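Long-range contact in adenosine monophosphate-protein transferase (Pyrococcus horikoshii, PDB 2D16), which is of unknown function but belongs to the adenosine-specific kinase family and probably acts on adenosine or its nucleotides: residues I7-Q21 with A106-V120. Sequence-based numbering, arbitrary orientation.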
# COMPACT_ATOMS: atom_id res chain seq x y z
N ILE A 7 -23.83 42.86 -39.47
CA ILE A 7 -23.11 43.37 -38.32
C ILE A 7 -21.82 42.59 -38.12
O ILE A 7 -21.83 41.37 -38.01
CB ILE A 7 -23.96 43.26 -37.03
CG1 ILE A 7 -25.22 44.12 -37.18
CG2 ILE A 7 -23.15 43.70 -35.82
CD1 ILE A 7 -26.21 43.96 -36.04
N ASP A 8 -20.70 43.31 -38.10
CA ASP A 8 -19.41 42.67 -37.89
C ASP A 8 -19.19 42.58 -36.39
O ASP A 8 -19.26 43.59 -35.69
CB ASP A 8 -18.29 43.51 -38.53
CG ASP A 8 -18.29 43.44 -40.04
OD1 ASP A 8 -18.03 42.35 -40.59
OD2 ASP A 8 -18.55 44.48 -40.68
N ILE A 9 -18.94 41.37 -35.90
CA ILE A 9 -18.69 41.18 -34.48
C ILE A 9 -17.33 41.77 -34.14
O ILE A 9 -16.33 41.45 -34.79
CB ILE A 9 -18.69 39.68 -34.10
CG1 ILE A 9 -20.10 39.09 -34.25
CG2 ILE A 9 -18.17 39.50 -32.67
CD1 ILE A 9 -21.13 39.73 -33.34
N GLU A 10 -17.30 42.64 -33.14
CA GLU A 10 -16.05 43.27 -32.71
C GLU A 10 -15.46 42.42 -31.59
O GLU A 10 -16.06 42.27 -30.53
CB GLU A 10 -16.31 44.69 -32.19
CG GLU A 10 -15.02 45.48 -31.95
CD GLU A 10 -15.25 46.78 -31.21
OE1 GLU A 10 -16.29 47.44 -31.45
OE2 GLU A 10 -14.38 47.16 -30.39
N LYS A 11 -14.27 41.87 -31.83
CA LYS A 11 -13.61 41.05 -30.83
C LYS A 11 -12.12 40.96 -31.12
O LYS A 11 -11.70 40.98 -32.27
CB LYS A 11 -14.21 39.64 -30.82
CG LYS A 11 -14.14 38.92 -32.16
CD LYS A 11 -14.70 37.51 -32.07
CE LYS A 11 -14.84 36.85 -33.44
NZ LYS A 11 -13.54 36.74 -34.17
N PRO A 12 -11.30 40.87 -30.06
CA PRO A 12 -9.86 40.77 -30.28
C PRO A 12 -9.46 39.40 -30.82
O PRO A 12 -10.22 38.43 -30.70
CB PRO A 12 -9.28 41.07 -28.90
CG PRO A 12 -10.36 41.65 -28.06
CD PRO A 12 -11.61 41.02 -28.63
N GLU A 13 -8.28 39.32 -31.42
CA GLU A 13 -7.77 38.08 -31.97
C GLU A 13 -7.70 37.02 -30.88
O GLU A 13 -7.31 37.31 -29.75
CB GLU A 13 -6.39 38.32 -32.58
CG GLU A 13 -5.82 37.16 -33.38
CD GLU A 13 -4.46 37.47 -33.97
OE1 GLU A 13 -4.34 38.50 -34.68
OE2 GLU A 13 -3.51 36.69 -33.74
N GLY A 14 -8.07 35.79 -31.22
CA GLY A 14 -8.03 34.71 -30.25
C GLY A 14 -9.27 34.54 -29.40
O GLY A 14 -9.46 33.50 -28.77
N VAL A 15 -10.12 35.56 -29.36
CA VAL A 15 -11.34 35.48 -28.56
C VAL A 15 -12.44 34.76 -29.33
O VAL A 15 -12.66 35.02 -30.51
CB VAL A 15 -11.82 36.89 -28.15
CG1 VAL A 15 -13.24 36.84 -27.59
CG2 VAL A 15 -10.87 37.46 -27.10
N GLU A 16 -13.11 33.83 -28.65
CA GLU A 16 -14.18 33.04 -29.26
C GLU A 16 -15.53 33.73 -29.03
O GLU A 16 -15.78 34.27 -27.96
CB GLU A 16 -14.24 31.65 -28.62
CG GLU A 16 -12.93 30.87 -28.60
CD GLU A 16 -12.66 30.13 -29.90
OE1 GLU A 16 -13.60 29.95 -30.70
OE2 GLU A 16 -11.50 29.71 -30.10
N VAL A 17 -16.39 33.70 -30.05
CA VAL A 17 -17.71 34.30 -29.92
C VAL A 17 -18.78 33.23 -30.11
O VAL A 17 -18.63 32.32 -30.93
CB VAL A 17 -17.94 35.43 -30.96
CG1 VAL A 17 -17.89 34.88 -32.38
CG2 VAL A 17 -19.30 36.10 -30.71
N ILE A 18 -19.84 33.33 -29.32
CA ILE A 18 -20.97 32.41 -29.41
C ILE A 18 -22.23 33.28 -29.38
O ILE A 18 -22.39 34.10 -28.48
CB ILE A 18 -21.01 31.43 -28.22
CG1 ILE A 18 -19.69 30.65 -28.12
CG2 ILE A 18 -22.17 30.45 -28.40
CD1 ILE A 18 -19.60 29.74 -26.91
N ILE A 19 -23.10 33.10 -30.36
CA ILE A 19 -24.33 33.88 -30.43
C ILE A 19 -25.49 32.90 -30.32
O ILE A 19 -25.49 31.87 -30.99
CB ILE A 19 -24.46 34.64 -31.77
CG1 ILE A 19 -23.18 35.41 -32.08
CG2 ILE A 19 -25.66 35.59 -31.71
CD1 ILE A 19 -22.84 36.50 -31.09
N GLY A 20 -26.49 33.23 -29.50
CA GLY A 20 -27.62 32.33 -29.35
C GLY A 20 -28.94 33.03 -29.13
O GLY A 20 -28.99 34.26 -29.02
N GLN A 21 -30.00 32.24 -29.08
CA GLN A 21 -31.35 32.76 -28.85
C GLN A 21 -31.86 32.11 -27.57
O GLN A 21 -31.87 30.88 -27.45
CB GLN A 21 -32.26 32.41 -30.04
CG GLN A 21 -33.68 32.98 -29.93
CD GLN A 21 -33.76 34.48 -30.24
OE1 GLN A 21 -32.97 35.00 -31.03
NE2 GLN A 21 -34.69 35.18 -29.59
N ALA A 106 -32.81 28.48 -26.29
CA ALA A 106 -33.57 27.87 -27.37
C ALA A 106 -32.60 27.24 -28.36
O ALA A 106 -32.69 26.06 -28.68
CB ALA A 106 -34.43 28.92 -28.07
N MET A 107 -31.65 28.05 -28.83
CA MET A 107 -30.68 27.56 -29.79
C MET A 107 -29.42 28.41 -29.83
O MET A 107 -29.36 29.49 -29.25
CB MET A 107 -31.31 27.50 -31.19
CG MET A 107 -31.86 28.82 -31.70
SD MET A 107 -30.61 29.95 -32.34
CE MET A 107 -30.22 29.14 -33.92
N ILE A 108 -28.41 27.89 -30.51
CA ILE A 108 -27.13 28.58 -30.68
C ILE A 108 -26.93 28.78 -32.18
O ILE A 108 -26.92 27.81 -32.95
CB ILE A 108 -25.96 27.75 -30.12
CG1 ILE A 108 -26.19 27.45 -28.63
CG2 ILE A 108 -24.65 28.51 -30.31
CD1 ILE A 108 -25.10 26.60 -27.99
N TYR A 109 -26.78 30.04 -32.60
CA TYR A 109 -26.58 30.39 -34.00
C TYR A 109 -25.23 29.92 -34.56
O TYR A 109 -25.15 29.43 -35.69
CB TYR A 109 -26.71 31.91 -34.17
CG TYR A 109 -28.11 32.45 -33.95
CD1 TYR A 109 -29.11 32.25 -34.90
CD2 TYR A 109 -28.43 33.14 -32.78
CE1 TYR A 109 -30.41 32.73 -34.70
CE2 TYR A 109 -29.73 33.62 -32.57
CZ TYR A 109 -30.70 33.42 -33.53
OH TYR A 109 -31.98 33.90 -33.32
N GLY A 110 -24.18 30.07 -33.77
CA GLY A 110 -22.86 29.66 -34.21
C GLY A 110 -21.80 30.00 -33.19
O GLY A 110 -22.09 30.68 -32.20
N ALA A 111 -20.58 29.53 -33.41
CA ALA A 111 -19.49 29.79 -32.48
C ALA A 111 -18.13 29.54 -33.13
O ALA A 111 -17.94 28.54 -33.81
CB ALA A 111 -19.63 28.90 -31.25
N SER A 112 -17.19 30.46 -32.90
CA SER A 112 -15.85 30.30 -33.45
C SER A 112 -15.00 31.53 -33.16
O SER A 112 -15.42 32.44 -32.45
CB SER A 112 -15.88 30.07 -34.96
OG SER A 112 -15.93 31.29 -35.68
N GLU A 113 -13.79 31.53 -33.71
CA GLU A 113 -12.87 32.64 -33.55
C GLU A 113 -12.56 33.28 -34.91
O GLU A 113 -11.70 34.15 -35.01
CB GLU A 113 -11.56 32.18 -32.89
CG GLU A 113 -10.70 31.27 -33.76
CD GLU A 113 -9.29 31.11 -33.22
OE1 GLU A 113 -8.63 32.14 -32.98
OE2 GLU A 113 -8.84 29.95 -33.05
N ASN A 114 -13.26 32.83 -35.95
CA ASN A 114 -13.06 33.39 -37.29
C ASN A 114 -13.66 34.80 -37.35
O ASN A 114 -14.35 35.23 -36.42
CB ASN A 114 -13.81 32.59 -38.37
CG ASN A 114 -13.35 31.17 -38.51
OD1 ASN A 114 -12.15 30.89 -38.54
ND2 ASN A 114 -14.31 30.25 -38.62
N PRO A 115 -13.39 35.54 -38.44
CA PRO A 115 -13.98 36.87 -38.56
C PRO A 115 -15.46 36.47 -38.58
O PRO A 115 -15.83 35.54 -39.31
CB PRO A 115 -13.46 37.35 -39.91
CG PRO A 115 -12.09 36.72 -39.96
CD PRO A 115 -12.37 35.31 -39.48
N PHE A 116 -16.29 37.14 -37.81
CA PHE A 116 -17.69 36.74 -37.67
C PHE A 116 -18.69 37.86 -37.91
O PHE A 116 -18.48 38.99 -37.48
CB PHE A 116 -17.85 36.20 -36.24
CG PHE A 116 -18.98 35.22 -36.06
CD1 PHE A 116 -18.74 33.85 -36.18
CD2 PHE A 116 -20.25 35.65 -35.70
CE1 PHE A 116 -19.76 32.92 -35.93
CE2 PHE A 116 -21.27 34.73 -35.45
CZ PHE A 116 -21.03 33.37 -35.57
N GLN A 117 -19.80 37.53 -38.58
CA GLN A 117 -20.85 38.52 -38.84
C GLN A 117 -22.22 37.97 -38.46
O GLN A 117 -22.46 36.77 -38.56
CB GLN A 117 -20.91 38.91 -40.32
CG GLN A 117 -19.63 39.46 -40.90
CD GLN A 117 -19.80 39.82 -42.36
OE1 GLN A 117 -20.40 39.06 -43.13
NE2 GLN A 117 -19.26 40.96 -42.77
N VAL A 118 -23.10 38.86 -38.03
CA VAL A 118 -24.46 38.48 -37.68
C VAL A 118 -25.36 39.22 -38.66
O VAL A 118 -25.29 40.45 -38.77
CB VAL A 118 -24.81 38.88 -36.21
CG1 VAL A 118 -26.29 38.57 -35.91
CG2 VAL A 118 -23.92 38.10 -35.24
N ILE A 119 -26.19 38.49 -39.40
CA ILE A 119 -27.10 39.12 -40.35
C ILE A 119 -28.42 39.35 -39.62
O ILE A 119 -29.04 38.42 -39.11
CB ILE A 119 -27.33 38.23 -41.58
CG1 ILE A 119 -25.98 37.89 -42.23
CG2 ILE A 119 -28.23 38.95 -42.58
CD1 ILE A 119 -26.09 37.05 -43.49
N VAL A 120 -28.83 40.62 -39.58
CA VAL A 120 -30.04 41.00 -38.88
C VAL A 120 -31.10 41.62 -39.78
O VAL A 120 -30.79 42.43 -40.66
CB VAL A 120 -29.70 42.01 -37.75
CG1 VAL A 120 -30.98 42.50 -37.07
CG2 VAL A 120 -28.77 41.36 -36.74
O HOH W 1 -16.31 40.58 -39.10
O HOH W 2 -15.46 39.11 -36.07
O HOH W 3 -8.98 34.95 -33.60
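Gln21 and Tyr109 meet through a polar side-chain bond at the Gln21 end of the antiparallel strand pair, where Tyr109 OH donates to Gln21 OE1 over 2.7 Å. The amide reaches the hydroxyl because CG stands anti to the backbone N (chi1 -177°) and the chain then bends at chi2. Gln21 NE2 is held by Gly80 O, so both ends of the amide are tied and its rotation is fixed. The phenol lies with its edge to Gln21 OE1, while Met107 SD sits 3.5 Å above the ring plane, over its centre, a Met-aromatic contact. A phenylalanine in place of Tyr109 would probably leave Gln21 OE1 without its mate and the amide freer to turn about its bond to Gly80 O.

Ile19 illustrates how one branched side chain can serve two aromatics. With CG1 anti to the carbonyl carbon (chi1 -49°), its branches part: CG2 packs 3.8 Å from Tyr109 CD2, and CG1 lies 3.9 Å from Phe116 CE2. The Phe116 ring also takes Val17 CG1 over one face in a CH-pi contact, and Ile9 CG1 at its edge, 3.7 Å from CD2. Farther along, Ile7 exchanges two backbone bonds with Val118 and sends CD1 to Val120 CG2 at 3.7 Å; Gln117 NE2 donates to Asp8 OD1, a second polar side-chain bond. Near the turns, Lys11 NZ reaches Asn114 O at 2.8 Å, from above the carbonyl plane.

Strand 16-21 thus pairs antiparallel with 106-112, an edge strand, within the chain, of a five-stranded antiparallel sheet, while strand 7-8 pairs with 116-120 in a three-stranded sheet. Both segments cross from one sheet to the other, enclosing an apolar layer between them. The first pairing is interrupted by two classic beta bulges, Tyr109 and Gly110 opposite Ile19, and Ala106 and Met107 opposite Gln21.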